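Local coordinates for alcohol dehydrogenase IV (Corynebacterium glutamicum, PDB 3IV7), which probably reduces maleylacetate with a nicotinamide cofactor, as a member of the iron-containing alcohol dehydrogenase family, at residues F19-S24 against L158-P163; P119-G124 against V164-A169; S170-L175 against V302-R307. All coordinates share one frame; numbering follows the deposited sequence.

Interaction 1 of 3, residues F19-S24 against L158-P163; sequences FGYGKS and LTMSLP
Tyr21 and selenomethionine Met160 make the apolar half of this contact. The methyl CE of Met160 comes up to the edge of the Tyr21 ring, near the ring plane, and lies 3.8 Å from Tyr21 CE2 and 4.1 Å from Tyr21 CD2; the two side chains cross at about a right angle. The Met160 chain folds at chi2 and again at chi3, which turns its methyl back to the ring. Ile216 packs on Tyr21 and Arg219 on Met160, both from helix 216-236.

The second touch is plain van der Waals packing: Leu158 CD1 lies against the Ser24 side chain, 3.9 Å from Ser24 OG, which is itself hydrogen-bonded to Asp155, and 4.1 Å from Ser24 CB. Val55 of helix 49-55 packs on both residues.

Here strand 7-20, outermost in this chain's parallel, Rossmann-like sheet, runs out through a type II turn, Gly20 to Lys23, into helix 24-35. Its partner is the loop that leaves the neighbouring strand 151-154 and makes a type I turn, Thr159 to Leu162, before helix 164-181.

Polar bonding is left to residues close by. Asp155 ties down the turn with both carboxylate oxygens, OD1 taking Gly22 N and OD2 bonding to Ser24 OG. At Phe19 and Gly20 the strand pairs antiparallel with one from the second subunit, carrying the sheet across the dimer interface.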
loop_
_atom_site.group_PDB
_atom_site.type_symbol
_atom_site.label_atom_id
_atom_site.label_comp_id
_atom_site.label_asym_id
_atom_site.label_seq_id
_atom_site.Cartn_x
_atom_site.Cartn_y
_atom_site.Cartn_z
ATOM N N PHE A 19 -0.513 -15.518 0.784
ATOM C CA PHE A 19 -0.992 -15.746 2.116
ATOM C C PHE A 19 -1.909 -16.935 2.125
ATOM O O PHE A 19 -2.831 -17.026 1.304
ATOM C CB PHE A 19 -1.750 -14.489 2.601
ATOM C CG PHE A 19 -1.935 -14.414 4.077
ATOM C CD1 PHE A 19 -2.856 -15.227 4.720
ATOM C CD2 PHE A 19 -1.171 -13.545 4.837
ATOM C CE1 PHE A 19 -3.014 -15.166 6.106
ATOM C CE2 PHE A 19 -1.309 -13.486 6.216
ATOM C CZ PHE A 19 -2.228 -14.291 6.854
ATOM N N GLY A 20 -1.698 -17.844 3.063
ATOM C CA GLY A 20 -2.635 -18.965 3.226
ATOM C C GLY A 20 -2.137 -20.130 4.071
ATOM O O GLY A 20 -1.096 -20.721 3.762
ATOM N N TYR A 21 -2.934 -20.502 5.084
ATOM C CA TYR A 21 -2.618 -21.637 5.976
ATOM C C TYR A 21 -2.392 -22.883 5.161
ATOM O O TYR A 21 -3.185 -23.221 4.317
ATOM C CB TYR A 21 -3.754 -21.868 7.002
ATOM C CG TYR A 21 -3.551 -23.076 7.939
ATOM C CD1 TYR A 21 -3.859 -24.357 7.530
ATOM C CD2 TYR A 21 -3.066 -22.908 9.234
ATOM C CE1 TYR A 21 -3.686 -25.444 8.387
ATOM C CE2 TYR A 21 -2.899 -23.981 10.083
ATOM C CZ TYR A 21 -3.198 -25.240 9.653
ATOM O OH TYR A 21 -3.063 -26.322 10.511
ATOM N N GLY A 22 -1.260 -23.531 5.383
ATOM C CA GLY A 22 -0.961 -24.787 4.735
ATOM C C GLY A 22 -0.514 -24.682 3.293
ATOM O O GLY A 22 -0.196 -25.679 2.697
ATOM N N LYS A 23 -0.382 -23.473 2.754
ATOM C CA LYS A 23 -0.036 -23.347 1.338
ATOM C C LYS A 23 1.423 -23.029 1.046
ATOM O O LYS A 23 1.767 -22.835 -0.105
ATOM C CB LYS A 23 -0.909 -22.278 0.673
ATOM C CG LYS A 23 -2.421 -22.537 0.751
ATOM C CD LYS A 23 -2.839 -23.751 -0.120
ATOM N N SER A 24 2.294 -22.941 2.066
ATOM C CA SER A 24 3.658 -22.450 1.798
ATOM C C SER A 24 4.386 -23.263 0.763
ATOM O O SER A 24 5.039 -22.695 -0.084
ATOM C CB SER A 24 4.536 -22.310 3.074
ATOM O OG SER A 24 4.575 -23.485 3.805
ATOM N N LEU A 158 2.961 -22.458 9.959
ATOM C CA LEU A 158 4.362 -22.396 10.374
ATOM C C LEU A 158 4.525 -21.617 11.700
ATOM O O LEU A 158 5.589 -21.553 12.229
ATOM C CB LEU A 158 5.213 -21.724 9.271
ATOM C CG LEU A 158 5.075 -22.329 7.856
ATOM C CD1 LEU A 158 5.994 -21.573 6.883
ATOM C CD2 LEU A 158 5.384 -23.863 7.843
ATOM N N THR A 159 3.456 -20.978 12.167
ATOM C CA THR A 159 3.484 -20.225 13.397
ATOM C C THR A 159 2.755 -20.956 14.546
ATOM O O THR A 159 2.703 -20.443 15.672
ATOM C CB THR A 159 2.832 -18.809 13.202
ATOM O OG1 THR A 159 1.474 -18.951 12.783
ATOM C CG2 THR A 159 3.567 -18.016 12.176
HETATM N N MSE A 160 2.185 -22.139 14.262
HETATM C CA MSE A 160 1.433 -22.855 15.254
HETATM C C MSE A 160 2.292 -23.241 16.446
HETATM O O MSE A 160 1.815 -23.260 17.568
HETATM C CB MSE A 160 0.763 -24.094 14.656
HETATM C CG MSE A 160 -0.284 -23.757 13.572
HETATM SE SE MSE A 160 -1.937 -23.162 14.313
HETATM C CE MSE A 160 -2.355 -21.735 13.106
ATOM N N SER A 161 3.555 -23.529 16.209
ATOM C CA SER A 161 4.453 -23.925 17.285
ATOM C C SER A 161 5.177 -22.741 17.939
ATOM O O SER A 161 5.971 -22.946 18.812
ATOM C CB SER A 161 5.480 -24.914 16.767
ATOM O OG SER A 161 6.257 -24.287 15.787
ATOM N N LEU A 162 4.942 -21.514 17.476
ATOM C CA LEU A 162 5.594 -20.353 18.106
ATOM C C LEU A 162 5.055 -20.197 19.534
ATOM O O LEU A 162 3.841 -20.064 19.722
ATOM C CB LEU A 162 5.312 -19.095 17.327
ATOM C CG LEU A 162 6.195 -17.904 17.659
ATOM C CD1 LEU A 162 7.667 -18.263 17.407
ATOM C CD2 LEU A 162 5.757 -16.763 16.791
ATOM N N PRO A 163 5.943 -20.246 20.551
ATOM C CA PRO A 163 5.422 -20.177 21.907
ATOM C C PRO A 163 4.618 -18.907 22.163
ATOM O O PRO A 163 4.884 -17.882 21.561
ATOM C CB PRO A 163 6.697 -20.221 22.771
ATOM C CG PRO A 163 7.660 -20.986 21.958
ATOM C CD PRO A 163 7.391 -20.529 20.535
#

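Interaction 2 of 3, residues P119-G124 against V164-A169; sequences PTTYAG and VEMSVA
The Tyr122 ring meets helix 164-181 edge-on, and what it meets is backbone: the carbonyl O of Ser167 lies in the plane of the ring, 3.4 Å from Tyr122 CD2 and 3.5 Å from CE2. The ring's C-H edge thus faces the oxygen, a weakly polar contact. Beside it, Tyr122 CE2 also packs on Ser167 CB at 4.1 Å. A separate apolar touch joins Thr121 CG2 to CE of selenomethionine Met166, again at 4.1 Å. Met166 starts with CG trans to N (chi1 177°), and the bend at chi2 brings CE round to Thr121 CG2.

The loop 119-124 follows strand 115-119 of the parallel sheet, and helix 164-181 opens the helical part of the chain. The contact therefore sits where the nucleotide-binding-like half of this family's fold meets the all-helical half.

The next shell is polar. Arg219 NH1 bonds to both Tyr122 OH and Ser167 OG, bridging the far end of the ring to the helix; Ser167 OG is also bonded to Pro163 O at the start of the helix. At the other end of the tyrosine, its backbone N is held by Ser170 OG one turn along. The same ring is also packed by Ala222, Leu223 and Ala226 of helix 216-236 and Ile209 of helix 189-211; Ala257 of helix 256-271 touches Met166.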
loop_
_atom_site.group_PDB
_atom_site.type_symbol
_atom_site.label_atom_id
_atom_site.label_comp_id
_atom_site.label_asym_id
_atom_site.label_seq_id
_atom_site.Cartn_x
_atom_site.Cartn_y
_atom_site.Cartn_z
ATOM N N PRO A 119 8.233 -16.069 6.652
ATOM C CA PRO A 119 8.433 -15.689 8.060
ATOM C C PRO A 119 7.699 -16.537 9.058
ATOM O O PRO A 119 6.608 -17.057 8.768
ATOM C CB PRO A 119 7.918 -14.262 8.114
ATOM C CG PRO A 119 7.769 -13.838 6.645
ATOM C CD PRO A 119 7.449 -15.062 5.934
ATOM N N THR A 120 8.266 -16.651 10.249
ATOM C CA THR A 120 7.653 -17.463 11.319
ATOM C C THR A 120 7.431 -16.651 12.609
ATOM O O THR A 120 7.063 -17.203 13.614
ATOM C CB THR A 120 8.528 -18.624 11.620
ATOM O OG1 THR A 120 9.840 -18.138 11.968
ATOM C CG2 THR A 120 8.621 -19.557 10.382
ATOM N N THR A 121 7.733 -15.354 12.581
ATOM C CA THR A 121 7.457 -14.493 13.698
ATOM C C THR A 121 6.762 -13.201 13.198
ATOM O O THR A 121 6.367 -13.122 12.052
ATOM C CB THR A 121 8.713 -14.144 14.467
ATOM O OG1 THR A 121 9.462 -13.212 13.717
ATOM C CG2 THR A 121 9.591 -15.449 14.817
ATOM N N TYR A 122 6.631 -12.200 14.074
ATOM C CA TYR A 122 5.915 -10.957 13.736
ATOM C C TYR A 122 6.808 -9.721 13.683
ATOM O O TYR A 122 6.317 -8.605 13.685
ATOM C CB TYR A 122 4.758 -10.735 14.736
ATOM C CG TYR A 122 3.893 -11.975 14.908
ATOM C CD1 TYR A 122 3.316 -12.595 13.806
ATOM C CD2 TYR A 122 3.630 -12.506 16.176
ATOM C CE1 TYR A 122 2.567 -13.765 13.938
ATOM C CE2 TYR A 122 2.849 -13.652 16.327
ATOM C CZ TYR A 122 2.306 -14.272 15.203
ATOM O OH TYR A 122 1.577 -15.447 15.354
ATOM N N ALA A 123 8.115 -9.924 13.565
ATOM C CA ALA A 123 9.093 -8.827 13.594
ATOM C C ALA A 123 9.032 -7.987 12.335
ATOM O O ALA A 123 9.433 -6.820 12.346
ATOM C CB ALA A 123 10.581 -9.405 13.840
ATOM N N GLY A 124 8.521 -8.593 11.247
ATOM C CA GLY A 124 8.257 -7.898 9.994
ATOM C C GLY A 124 9.446 -7.504 9.119
ATOM O O GLY A 124 9.282 -6.709 8.177
ATOM N N VAL A 164 3.668 -18.977 23.065
ATOM C CA VAL A 164 2.785 -17.833 23.347
ATOM C C VAL A 164 3.569 -16.585 23.789
ATOM O O VAL A 164 3.355 -15.496 23.273
ATOM C CB VAL A 164 1.734 -18.169 24.409
ATOM C CG1 VAL A 164 0.916 -16.944 24.732
ATOM C CG2 VAL A 164 0.823 -19.329 23.930
ATOM N N GLU A 165 4.500 -16.751 24.706
ATOM C CA GLU A 165 5.292 -15.595 25.175
ATOM C C GLU A 165 6.036 -14.902 24.042
ATOM O O GLU A 165 5.927 -13.686 23.876
ATOM C CB GLU A 165 6.248 -16.017 26.306
ATOM C CG GLU A 165 5.501 -16.369 27.551
ATOM C CD GLU A 165 6.409 -16.653 28.758
ATOM O OE1 GLU A 165 7.646 -16.763 28.583
ATOM O OE2 GLU A 165 5.867 -16.744 29.883
HETATM N N MSE A 166 6.755 -15.669 23.228
HETATM C CA MSE A 166 7.425 -15.093 22.051
HETATM C C MSE A 166 6.419 -14.494 21.051
HETATM O O MSE A 166 6.668 -13.429 20.478
HETATM C CB MSE A 166 8.295 -16.148 21.358
HETATM C CG MSE A 166 8.980 -15.672 20.091
HETATM SE SE MSE A 166 10.138 -14.062 20.355
HETATM C CE MSE A 166 10.694 -13.784 18.438
ATOM N N SER A 167 5.276 -15.172 20.868
ATOM C CA SER A 167 4.250 -14.726 19.942
ATOM C C SER A 167 3.737 -13.350 20.375
ATOM O O SER A 167 3.555 -12.442 19.544
ATOM C CB SER A 167 3.069 -15.721 19.902
ATOM O OG SER A 167 3.442 -17.015 19.455
ATOM N N VAL A 168 3.462 -13.213 21.670
ATOM C CA VAL A 168 2.985 -11.941 22.228
ATOM C C VAL A 168 4.074 -10.839 22.124
ATOM O O VAL A 168 3.814 -9.751 21.634
ATOM C CB VAL A 168 2.512 -12.125 23.700
ATOM C CG1 VAL A 168 2.237 -10.794 24.360
ATOM C CG2 VAL A 168 1.273 -12.986 23.738
ATOM N N ALA A 169 5.285 -11.139 22.569
ATOM C CA ALA A 169 6.346 -10.148 22.524
ATOM C C ALA A 169 6.627 -9.736 21.102
ATOM O O ALA A 169 6.744 -8.538 20.817
ATOM C CB ALA A 169 7.607 -10.655 23.198
#

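Interaction 3 of 3, residues S170-L175 against V302-R307; sequences SGLNGL and VNAPKR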
loop_
_atom_site.group_PDB
_atom_site.type_symbol
_atom_site.label_atom_id
_atom_site.label_comp_id
_atom_site.label_asym_id
_atom_site.label_seq_id
_atom_site.Cartn_x
_atom_site.Cartn_y
_atom_site.Cartn_z
ATOM N N SER A 170 6.710 -10.714 20.194
ATOM C CA SER A 170 6.968 -10.411 18.782
ATOM C C SER A 170 5.800 -9.667 18.178
ATOM O O SER A 170 5.993 -8.756 17.367
ATOM C CB SER A 170 7.272 -11.684 17.951
ATOM O OG SER A 170 7.537 -11.344 16.585
ATOM N N GLY A 171 4.583 -10.039 18.539
ATOM C CA GLY A 171 3.391 -9.288 18.036
ATOM C C GLY A 171 3.407 -7.824 18.463
ATOM O O GLY A 171 3.020 -6.928 17.706
ATOM N N LEU A 172 3.873 -7.572 19.677
ATOM C CA LEU A 172 3.947 -6.203 20.182
ATOM C C LEU A 172 5.095 -5.455 19.523
ATOM O O LEU A 172 5.051 -4.233 19.411
ATOM C CB LEU A 172 4.072 -6.208 21.705
ATOM C CG LEU A 172 2.793 -6.692 22.424
ATOM C CD1 LEU A 172 3.060 -6.917 23.903
ATOM C CD2 LEU A 172 1.637 -5.712 22.245
ATOM N N ASN A 173 6.130 -6.188 19.090
ATOM C CA ASN A 173 7.191 -5.613 18.229
ATOM C C ASN A 173 6.525 -5.080 16.944
ATOM O O ASN A 173 6.730 -3.914 16.539
ATOM C CB ASN A 173 8.185 -6.704 17.912
ATOM C CG ASN A 173 9.383 -6.241 17.070
ATOM O OD1 ASN A 173 9.542 -5.060 16.692
ATOM N ND2 ASN A 173 10.198 -7.190 16.734
ATOM N N GLY A 174 5.656 -5.904 16.368
ATOM C CA GLY A 174 4.900 -5.533 15.174
ATOM C C GLY A 174 4.003 -4.346 15.470
ATOM O O GLY A 174 3.935 -3.414 14.689
ATOM N N LEU A 175 3.398 -4.340 16.663
ATOM C CA LEU A 175 2.561 -3.239 17.077
ATOM C C LEU A 175 3.357 -1.919 17.197
ATOM O O LEU A 175 2.840 -0.853 16.856
ATOM C CB LEU A 175 1.843 -3.560 18.383
ATOM C CG LEU A 175 0.615 -2.723 18.653
ATOM C CD1 LEU A 175 -0.363 -2.892 17.514
ATOM C CD2 LEU A 175 -0.061 -3.109 20.059
ATOM N N VAL A 302 -2.957 -10.093 27.069
ATOM C CA VAL A 302 -1.973 -11.043 26.539
ATOM C C VAL A 302 -0.811 -11.299 27.497
ATOM O O VAL A 302 0.199 -11.876 27.104
ATOM C CB VAL A 302 -1.439 -10.600 25.161
ATOM C CG1 VAL A 302 -2.611 -10.522 24.134
ATOM C CG2 VAL A 302 -0.667 -9.224 25.261
ATOM N N ASN A 303 -0.969 -10.888 28.758
ATOM C CA ASN A 303 0.119 -10.959 29.732
ATOM C C ASN A 303 1.470 -10.437 29.172
ATOM O O ASN A 303 2.476 -11.106 29.278
ATOM C CB ASN A 303 0.294 -12.404 30.225
ATOM C CG ASN A 303 1.167 -12.486 31.450
ATOM O OD1 ASN A 303 1.350 -11.493 32.154
ATOM N ND2 ASN A 303 1.724 -13.663 31.712
ATOM N N ALA A 304 1.469 -9.213 28.650
ATOM C CA ALA A 304 2.615 -8.647 27.940
ATOM C C ALA A 304 3.820 -8.424 28.798
ATOM O O ALA A 304 3.695 -8.243 29.960
ATOM C CB ALA A 304 2.201 -7.305 27.264
ATOM N N PRO A 305 5.017 -8.367 28.186
ATOM C CA PRO A 305 6.237 -8.027 28.967
ATOM C C PRO A 305 6.066 -6.715 29.714
ATOM O O PRO A 305 5.462 -5.793 29.175
ATOM C CB PRO A 305 7.314 -7.910 27.883
ATOM C CG PRO A 305 6.831 -8.890 26.818
ATOM C CD PRO A 305 5.337 -8.760 26.809
ATOM N N LYS A 306 6.614 -6.617 30.930
ATOM C CA LYS A 306 6.347 -5.447 31.783
ATOM C C LYS A 306 7.525 -4.520 32.126
ATOM O O LYS A 306 7.320 -3.327 32.338
ATOM C CB LYS A 306 5.654 -5.888 33.072
ATOM C CG LYS A 306 4.159 -6.320 32.871
ATOM N N ARG A 307 8.731 -5.049 32.230
ATOM C CA ARG A 307 9.818 -4.237 32.751
ATOM C C ARG A 307 11.192 -4.693 32.257
ATOM O O ARG A 307 11.481 -5.910 32.198
ATOM C CB ARG A 307 9.764 -4.237 34.278
ATOM C CG ARG A 307 9.990 -5.602 34.905
ATOM C CD ARG A 307 9.783 -5.584 36.442
ATOM N NE ARG A 307 8.363 -5.482 36.787
ATOM C CZ ARG A 307 7.483 -6.495 36.709
ATOM N NH1 ARG A 307 7.855 -7.705 36.256
ATOM N NH2 ARG A 307 6.214 -6.295 37.064
#
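Leu172 CD1 presses against the methyl of Ala304, and at 3.5 Å to Ala304 CB this is closer than carbons usually pack. The same CD1 also lies 4.1 Å from Pro305 CD, so a single methyl of the leucine touches two successive residues of the loop. With CG trans to the carbonyl carbon (chi1 -69°) and CB pointing from helix 164-181 toward 302-307, Leu172 carries CD1 to the loop. The CB atoms of Ala304 and Pro305 point back to the helix. The proline ring and the leucine side chain lie at a slant to each other, with only the CD corner of the ring near the methyl.

The loop reaches this spot through the end of helix 291-301. Asn303, with positive phi, is the C' residue of a Schellman motif in which Ala304 N bonds to Arg299 O and Asn303 N to Leu300 O. This closing turn swings the chain off its helix and presents Ala304, then Pro305, to Leu172.

On the buried side the packing continues into neighbouring helices: Leu298 of helix 291-301 and Ala261 of helix 256-271 both lie against Leu172, and Ala261 covers Pro305 as well. Val302 turns its side chain toward helix 164-181 too, but Val302 CG2 stays 4.6 Å from Leu172 CD1, and it rests on Leu206 and Val210 of helix 189-211. The solvent side is of another kind. Asn303 is exposed at the turn, and past Pro305 the loop draws away from the helix, with Lys306 and Arg307 partly exposed; Arg307 NH1 makes a long, weak ion pair with Asp310.

With nothing but carbon meeting carbon between the two segments, the contact probably depends on shape and exclusion of water, while the Schellman bonds at Asn303 and Ala304 probably fix how the chain leaves its helix.

How the interactions relate
Interaction 1 is the most peripheral of the three, about 17 Å between its centre and that of the chain, and it sits beside the dimer interface; interaction 3 is buried among helices, and interaction 2 lies nearest the middle, between the sheet and the helical half. Helix 164-181 serves interactions 2 and 3 with successive turns, and the loop of interaction 1 leads straight into it. Interactions 1 and 2 touch where Leu162 CD2 packs on Thr120 O, and interactions 2 and 3 where Val168 meets Val302. Across the segments, interactions 1 and 3 rely mainly on apolar side chains, whereas interaction 2 sets an aromatic edge against a helix carbonyl.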